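Local coordinates for protein UDP-N-acetylglucosamine pyrophosphorylase (Entamoeba histolytica, PDB 3OC9) that probably catalyses the formation of UDP-N-acetylglucosamine and diphosphate from UTP and N-acetylglucosamine 1-phosphate, at residues Y151-A163 and G305-P317. Sequence-based numbering, arbitrary orientation.
Unlike the reference sequence in segment 305-317: Ile310 (reference Met).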
ATOM      1  N   TYR A 151      19.904  16.812  11.470  1.00 36.44           N
ATOM      2  CA  TYR A 151      18.758  16.384  10.651  1.00 35.85           C
ATOM      3  C   TYR A 151      18.776  14.852  10.541  1.00 34.00           C
ATOM      4  O   TYR A 151      19.823  14.265  10.279  1.00 33.88           O
ATOM      5  CB  TYR A 151      18.776  17.004   9.242  1.00 36.35           C
ATOM      6  CG  TYR A 151      18.255  18.436   9.170  1.00 40.23           C
ATOM      7  CD1 TYR A 151      16.905  18.724   9.389  1.00 42.69           C
ATOM      8  CD2 TYR A 151      19.108  19.495   8.855  1.00 43.52           C
ATOM      9  CE1 TYR A 151      16.417  20.038   9.330  1.00 45.47           C
ATOM     10  CE2 TYR A 151      18.629  20.819   8.784  1.00 46.21           C
ATOM     11  CZ  TYR A 151      17.285  21.076   9.025  1.00 47.15           C
ATOM     12  OH  TYR A 151      16.800  22.373   8.959  1.00 50.58           O
ATOM     13  N   MET A 152      17.623  14.219  10.752  1.00 32.62           N
ATOM     14  CA  MET A 152      17.520  12.750  10.762  1.00 31.78           C
ATOM     15  C   MET A 152      16.508  12.256   9.724  1.00 30.59           C
ATOM     16  O   MET A 152      15.551  12.975   9.395  1.00 30.41           O
ATOM     17  CB  MET A 152      17.087  12.260  12.154  1.00 31.88           C
ATOM     18  CG  MET A 152      17.980  12.721  13.322  1.00 33.71           C
ATOM     19  SD  MET A 152      19.591  11.921  13.401  1.00 34.95           S
ATOM     20  CE  MET A 152      19.163  10.188  13.659  1.00 33.82           C
ATOM     21  N   ALA A 153      16.715  11.035   9.209  1.00 29.28           N
ATOM     22  CA  ALA A 153      15.761  10.406   8.285  1.00 28.04           C
ATOM     23  C   ALA A 153      15.578   8.900   8.566  1.00 27.35           C
ATOM     24  O   ALA A 153      16.494   8.248   9.048  1.00 26.42           O
ATOM     25  CB  ALA A 153      16.190  10.639   6.814  1.00 27.94           C
ATOM     26  N   PRO A 154      14.382   8.341   8.265  1.00 26.96           N
ATOM     27  CA  PRO A 154      14.189   6.887   8.391  1.00 26.51           C
ATOM     28  C   PRO A 154      15.164   6.073   7.525  1.00 26.25           C
ATOM     29  O   PRO A 154      15.659   6.580   6.500  1.00 26.60           O
ATOM     30  CB  PRO A 154      12.741   6.671   7.898  1.00 26.31           C
ATOM     31  CG  PRO A 154      12.098   8.019   7.911  1.00 27.25           C
ATOM     32  CD  PRO A 154      13.206   9.004   7.661  1.00 27.81           C
ATOM     33  N   ASN A 155      15.431   4.828   7.929  1.00 25.87           N
ATOM     34  CA  ASN A 155      16.406   3.973   7.227  1.00 26.35           C
ATOM     35  C   ASN A 155      15.923   3.337   5.900  1.00 26.15           C
ATOM     36  O   ASN A 155      16.664   2.542   5.306  1.00 26.49           O
ATOM     37  CB  ASN A 155      17.002   2.904   8.169  1.00 26.32           C
ATOM     38  CG  ASN A 155      15.950   1.912   8.705  1.00 26.69           C
ATOM     39  OD1 ASN A 155      14.778   1.959   8.343  1.00 25.92           O
ATOM     40  ND2 ASN A 155      16.383   1.026   9.602  1.00 29.61           N
ATOM     41  N   GLY A 156      14.722   3.707   5.437  1.00 25.68           N
ATOM     42  CA  GLY A 156      14.137   3.171   4.177  1.00 24.82           C
ATOM     43  C   GLY A 156      13.040   2.127   4.423  1.00 23.86           C
ATOM     44  O   GLY A 156      12.972   1.550   5.523  1.00 23.09           O
ATOM     45  N   HIS A 157      12.170   1.873   3.431  1.00 23.12           N
ATOM     46  CA  HIS A 157      11.084   0.892   3.668  1.00 22.47           C
ATOM     47  C   HIS A 157      11.564  -0.558   3.891  1.00 21.48           C
ATOM     48  O   HIS A 157      10.830  -1.386   4.442  1.00 20.52           O
ATOM     49  CB  HIS A 157       9.939   0.966   2.636  1.00 22.65           C
ATOM     50  CG  HIS A 157      10.382   1.033   1.200  1.00 24.72           C
ATOM     51  ND1 HIS A 157      11.389   0.244   0.679  1.00 25.56           N
ATOM     52  CD2 HIS A 157       9.933   1.794   0.170  1.00 26.45           C
ATOM     53  CE1 HIS A 157      11.539   0.508  -0.606  1.00 23.52           C
ATOM     54  NE2 HIS A 157      10.672   1.450  -0.941  1.00 28.47           N
ATOM     55  N   GLY A 158      12.800  -0.845   3.482  1.00 20.98           N
ATOM     56  CA  GLY A 158      13.453  -2.131   3.776  1.00 20.57           C
ATOM     57  C   GLY A 158      13.693  -2.373   5.273  1.00 20.51           C
ATOM     58  O   GLY A 158      13.893  -3.504   5.700  1.00 20.08           O
ATOM     59  N   GLY A 159      13.665  -1.307   6.073  1.00 20.53           N
ATOM     60  CA  GLY A 159      13.780  -1.432   7.531  1.00 21.10           C
ATOM     61  C   GLY A 159      12.609  -2.152   8.215  1.00 21.16           C
ATOM     62  O   GLY A 159      12.689  -2.484   9.424  1.00 21.81           O
ATOM     63  N   LEU A 160      11.525  -2.388   7.461  1.00 19.80           N
ATOM     64  CA  LEU A 160      10.353  -3.128   7.965  1.00 19.01           C
ATOM     65  C   LEU A 160      10.700  -4.456   8.646  1.00 18.98           C
ATOM     66  O   LEU A 160      10.239  -4.719   9.772  1.00 18.71           O
ATOM     67  CB  LEU A 160       9.312  -3.378   6.835  1.00 18.50           C
ATOM     68  CG  LEU A 160       8.080  -4.249   7.170  1.00 17.82           C
ATOM     69  CD1 LEU A 160       7.153  -3.585   8.207  1.00 19.71           C
ATOM     70  CD2 LEU A 160       7.267  -4.531   5.896  1.00 19.49           C
ATOM     71  N   PHE A 161      11.504  -5.298   7.984  1.00 19.00           N
ATOM     72  CA  PHE A 161      11.650  -6.685   8.462  1.00 19.96           C
ATOM     73  C   PHE A 161      12.376  -6.800   9.825  1.00 20.75           C
ATOM     74  O   PHE A 161      11.874  -7.490  10.728  1.00 20.76           O
ATOM     75  CB  PHE A 161      12.234  -7.602   7.360  1.00 20.35           C
ATOM     76  CG  PHE A 161      11.465  -7.523   6.039  1.00 20.47           C
ATOM     77  CD1 PHE A 161      10.164  -8.064   5.925  1.00 20.81           C
ATOM     78  CD2 PHE A 161      12.035  -6.915   4.933  1.00 21.25           C
ATOM     79  CE1 PHE A 161       9.446  -7.984   4.726  1.00 22.60           C
ATOM     80  CE2 PHE A 161      11.323  -6.823   3.709  1.00 22.76           C
ATOM     81  CZ  PHE A 161      10.019  -7.361   3.615  1.00 21.90           C
ATOM     82  N   LYS A 162      13.498  -6.084   9.993  1.00 21.32           N
ATOM     83  CA  LYS A 162      14.202  -6.036  11.291  0.50 22.97           C
ATOM     84  C   LYS A 162      13.341  -5.381  12.387  1.00 23.06           C
ATOM     85  O   LYS A 162      13.314  -5.843  13.546  1.00 23.81           O
ATOM     86  CB  LYS A 162      15.557  -5.321  11.142  0.50 23.40           C
ATOM     87  CG  LYS A 162      16.415  -5.279  12.423  0.50 25.11           C
ATOM     88  CD  LYS A 162      16.804  -6.666  12.901  0.50 26.59           C
ATOM     89  CE  LYS A 162      17.865  -6.587  13.995  0.50 27.35           C
ATOM     90  NZ  LYS A 162      17.917  -7.815  14.839  0.50 29.36           N
ATOM     91  N   ALA A 163      12.615  -4.320  12.023  1.00 22.61           N
ATOM     92  CA  ALA A 163      11.714  -3.630  12.972  1.00 22.84           C
ATOM     93  C   ALA A 163      10.584  -4.509  13.524  1.00 22.37           C
ATOM     94  O   ALA A 163      10.234  -4.396  14.717  1.00 21.99           O
ATOM     95  CB  ALA A 163      11.141  -2.336  12.356  1.00 22.93           C
ATOM     96  N   GLY A 305      21.586  16.824   0.235  1.00 43.99           N
ATOM     97  CA  GLY A 305      21.757  15.846   1.314  1.00 41.49           C
ATOM     98  C   GLY A 305      21.671  14.399   0.847  1.00 39.13           C
ATOM     99  O   GLY A 305      20.915  14.085  -0.078  1.00 39.12           O
ATOM    100  N   ILE A 306      22.441  13.526   1.500  1.00 37.04           N
ATOM    101  CA  ILE A 306      22.480  12.080   1.194  1.00 34.39           C
ATOM    102  C   ILE A 306      21.838  11.265   2.329  1.00 33.36           C
ATOM    103  O   ILE A 306      22.254  11.396   3.486  1.00 33.09           O
ATOM    104  CB  ILE A 306      23.951  11.610   0.918  1.00 34.55           C
ATOM    105  CG1 ILE A 306      24.444  12.163  -0.422  1.00 34.19           C
ATOM    106  CG2 ILE A 306      24.092  10.056   0.995  1.00 33.36           C
ATOM    107  CD1 ILE A 306      25.912  11.883  -0.718  1.00 33.74           C
ATOM    108  N   LYS A 307      20.821  10.450   1.991  1.00 31.05           N
ATOM    109  CA  LYS A 307      20.193   9.480   2.911  1.00 30.34           C
ATOM    110  C   LYS A 307      20.590   8.037   2.532  1.00 29.60           C
ATOM    111  O   LYS A 307      20.275   7.603   1.440  1.00 29.63           O
ATOM    112  CB  LYS A 307      18.645   9.567   2.847  1.00 30.13           C
ATOM    113  CG  LYS A 307      18.007  10.892   3.288  1.00 32.45           C
ATOM    114  CD  LYS A 307      16.483  10.885   2.997  1.00 34.72           C
ATOM    115  CE  LYS A 307      16.225  10.875   1.494  1.00 35.94           C
ATOM    116  NZ  LYS A 307      14.865  10.349   1.185  1.00 37.14           N
ATOM    117  N   LYS A 308      21.275   7.312   3.424  1.00 29.30           N
ATOM    118  CA  LYS A 308      21.594   5.877   3.231  1.00 28.91           C
ATOM    119  C   LYS A 308      20.361   5.002   3.534  1.00 27.95           C
ATOM    120  O   LYS A 308      19.914   4.957   4.688  1.00 28.49           O
ATOM    121  CB  LYS A 308      22.778   5.485   4.150  1.00 29.51           C
ATOM    122  CG  LYS A 308      23.186   4.020   4.088  1.00 32.96           C
ATOM    123  CD  LYS A 308      23.962   3.565   5.346  1.00 38.01           C
ATOM    124  CE  LYS A 308      25.314   4.232   5.463  1.00 40.60           C
ATOM    125  NZ  LYS A 308      26.099   3.697   6.635  1.00 43.36           N
ATOM    126  N   GLU A 309      19.826   4.305   2.516  1.00 26.66           N
ATOM    127  CA  GLU A 309      18.564   3.543   2.648  1.00 25.43           C
ATOM    128  C   GLU A 309      18.646   2.063   2.229  1.00 24.69           C
ATOM    129  O   GLU A 309      19.510   1.675   1.424  1.00 24.28           O
ATOM    130  CB  GLU A 309      17.421   4.213   1.845  1.00 25.63           C
ATOM    131  CG  GLU A 309      17.020   5.622   2.320  1.00 28.35           C
ATOM    132  CD  GLU A 309      15.848   6.232   1.536  1.00 31.57           C
ATOM    133  OE1 GLU A 309      15.358   5.607   0.570  1.00 32.14           O
ATOM    134  OE2 GLU A 309      15.423   7.363   1.883  1.00 32.03           O
ATOM    135  N   ILE A 310      17.731   1.251   2.776  1.00 24.03           N
ATOM    136  CA  ILE A 310      17.533  -0.145   2.315  1.00 23.75           C
ATOM    137  C   ILE A 310      16.084  -0.274   1.793  1.00 23.11           C
ATOM    138  O   ILE A 310      15.172   0.422   2.289  1.00 23.30           O
ATOM    139  CB  ILE A 310      17.862  -1.210   3.429  1.00 23.95           C
ATOM    140  CG1 ILE A 310      17.194  -0.839   4.763  1.00 24.30           C
ATOM    141  CG2 ILE A 310      19.421  -1.392   3.617  1.00 25.85           C
ATOM    142  CD1 ILE A 310      17.315  -1.887   5.905  1.00 22.70           C
ATOM    143  N   PHE A 311      15.873  -1.140   0.784  1.00 22.68           N
ATOM    144  CA  PHE A 311      14.594  -1.230   0.012  1.00 22.58           C
ATOM    145  C   PHE A 311      13.899  -2.601   0.237  1.00 21.79           C
ATOM    146  O   PHE A 311      14.549  -3.644   0.141  1.00 22.19           O
ATOM    147  CB  PHE A 311      14.865  -1.073  -1.510  1.00 22.39           C
ATOM    148  CG  PHE A 311      15.298   0.323  -1.962  1.00 23.80           C
ATOM    149  CD1 PHE A 311      15.216   1.441  -1.119  1.00 25.00           C
ATOM    150  CD2 PHE A 311      15.735   0.510  -3.274  1.00 24.91           C
ATOM    151  CE1 PHE A 311      15.600   2.721  -1.570  1.00 26.76           C
ATOM    152  CE2 PHE A 311      16.109   1.785  -3.735  1.00 26.56           C
ATOM    153  CZ  PHE A 311      16.037   2.885  -2.875  1.00 27.19           C
ATOM    154  N   PHE A 312      12.599  -2.616   0.548  1.00 21.43           N
ATOM    155  CA  PHE A 312      11.952  -3.872   0.940  1.00 20.88           C
ATOM    156  C   PHE A 312      11.970  -4.917  -0.185  1.00 20.33           C
ATOM    157  O   PHE A 312      12.105  -6.106   0.090  1.00 19.85           O
ATOM    158  CB  PHE A 312      10.517  -3.671   1.517  1.00 20.65           C
ATOM    159  CG  PHE A 312       9.461  -3.423   0.472  1.00 21.00           C
ATOM    160  CD1 PHE A 312       8.976  -4.470  -0.327  1.00 20.25           C
ATOM    161  CD2 PHE A 312       8.946  -2.140   0.287  1.00 23.00           C
ATOM    162  CE1 PHE A 312       8.007  -4.234  -1.334  1.00 22.54           C
ATOM    163  CE2 PHE A 312       7.975  -1.892  -0.702  1.00 24.83           C
ATOM    164  CZ  PHE A 312       7.506  -2.941  -1.511  1.00 22.75           C
ATOM    165  N   PHE A 313      11.881  -4.463  -1.434  1.00 20.39           N
ATOM    166  CA  PHE A 313      11.802  -5.402  -2.580  1.00 20.41           C
ATOM    167  C   PHE A 313      13.105  -6.140  -2.889  1.00 20.37           C
ATOM    168  O   PHE A 313      13.108  -7.142  -3.628  1.00 19.41           O
ATOM    169  CB  PHE A 313      11.147  -4.757  -3.835  1.00 20.82           C
ATOM    170  CG  PHE A 313      11.731  -3.418  -4.228  1.00 22.73           C
ATOM    171  CD1 PHE A 313      11.084  -2.232  -3.870  1.00 24.13           C
ATOM    172  CD2 PHE A 313      12.928  -3.342  -4.956  1.00 23.90           C
ATOM    173  CE1 PHE A 313      11.617  -0.982  -4.222  1.00 26.31           C
ATOM    174  CE2 PHE A 313      13.471  -2.090  -5.328  1.00 25.19           C
ATOM    175  CZ  PHE A 313      12.816  -0.907  -4.951  1.00 25.36           C
ATOM    176  N   ASP A 314      14.226  -5.695  -2.299  1.00 20.63           N
ATOM    177  CA  ASP A 314      15.467  -6.483  -2.407  1.00 20.95           C
ATOM    178  C   ASP A 314      15.415  -7.815  -1.636  1.00 21.27           C
ATOM    179  O   ASP A 314      16.337  -8.626  -1.768  1.00 21.65           O
ATOM    180  CB  ASP A 314      16.717  -5.657  -1.989  1.00 21.90           C
ATOM    181  CG  ASP A 314      17.101  -4.589  -3.027  1.00 24.70           C
ATOM    182  OD1 ASP A 314      16.938  -4.820  -4.258  1.00 24.61           O
ATOM    183  OD2 ASP A 314      17.588  -3.497  -2.615  1.00 24.95           O
ATOM    184  N   VAL A 315      14.336  -8.043  -0.868  1.00 20.53           N
ATOM    185  CA  VAL A 315      14.115  -9.333  -0.176  1.00 20.43           C
ATOM    186  C   VAL A 315      13.504 -10.426  -1.087  1.00 19.34           C
ATOM    187  O   VAL A 315      13.617 -11.618  -0.779  1.00 18.41           O
ATOM    188  CB  VAL A 315      13.300  -9.183   1.157  1.00 20.72           C
ATOM    189  CG1 VAL A 315      11.785  -9.284   0.930  1.00 21.14           C
ATOM    190  CG2 VAL A 315      13.765 -10.238   2.182  1.00 22.75           C
ATOM    191  N   PHE A 316      12.924 -10.021  -2.220  1.00 18.37           N
ATOM    192  CA  PHE A 316      12.226 -10.982  -3.118  1.00 18.04           C
ATOM    193  C   PHE A 316      13.046 -12.237  -3.538  1.00 19.03           C
ATOM    194  O   PHE A 316      12.480 -13.346  -3.566  1.00 18.08           O
ATOM    195  CB  PHE A 316      11.596 -10.299  -4.371  1.00 18.00           C
ATOM    196  CG  PHE A 316      10.419  -9.338  -4.097  1.00 16.46           C
ATOM    197  CD1 PHE A 316       9.875  -9.124  -2.818  1.00 18.08           C
ATOM    198  CD2 PHE A 316       9.854  -8.644  -5.188  1.00 17.07           C
ATOM    199  CE1 PHE A 316       8.776  -8.208  -2.632  1.00 18.12           C
ATOM    200  CE2 PHE A 316       8.753  -7.722  -5.014  1.00 18.07           C
ATOM    201  CZ  PHE A 316       8.209  -7.522  -3.740  1.00 16.28           C
ATOM    202  N   PRO A 317      14.365 -12.088  -3.862  1.00 19.82           N
ATOM    203  CA  PRO A 317      15.111 -13.298  -4.310  1.00 21.11           C
ATOM    204  C   PRO A 317      15.412 -14.350  -3.208  1.00 21.99           C
ATOM    205  O   PRO A 317      15.862 -15.477  -3.520  1.00 23.18           O
ATOM    206  CB  PRO A 317      16.406 -12.737  -4.937  1.00 21.71           C
ATOM    207  CG  PRO A 317      16.469 -11.285  -4.561  1.00 22.49           C
ATOM    208  CD  PRO A 317      15.105 -10.828  -4.115  1.00 19.79           C
TER
HETATM  209  O   HOH W   1      18.532   7.300   6.096  1.00 23.56           O
HETATM  210  O   HOH W   2      14.477   7.913   4.462  1.00 31.02           O
HETATM  211  O   HOH W   3      19.711   2.347   5.975  1.00 27.05           O
HETATM  212  O   HOH W   4      12.718   3.720   1.075  1.00 29.63           O
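Three hydrogen bonds join the turn at Asn155-Gly158 to residues 310-312, two of them between backbones. Ile310 N donates a hydrogen bond to Asn155 O at 3.0 Å, in the carbonyl plane, while Gly158 N reaches Ile310 O from above that carbonyl's plane. In the third, Phe312 N donates to His157 ND1 over 3.1 Å, nearly straight at 165° though tilted 23° from the imidazole plane; accepting here requires ND1 to be unprotonated. With chi1 at 47°, His157 CG lies between its backbone N and carbonyl carbon, which swings the ring toward this N-H.

Aromatic packing surrounds the bond: Phe312 turns its edge to one imidazole face, Phe312 CD2 lying 3.4 Å from His157 ND1, and Phe311 and Phe313 complete the cluster, their rings oblique to the imidazole. A water covers the opposite face. Farther along, Phe161 CE2 packs on Val315 CG1 at 3.7 Å.

Toward the strands, waters also bridge the segments. One links Pro154 O and Glu309 OE2, which also salt-bridges Lys307 NZ at 3.1 Å; Ala153 CB rests on Lys307 CD.

Thus, in this GT-A clan protein, the strand-to-helix turn following mixed-sheet strand 149-154 packs on strand 305-309, of the two-stranded antiparallel sheet with 282-286, and the 3-10 turn beyond.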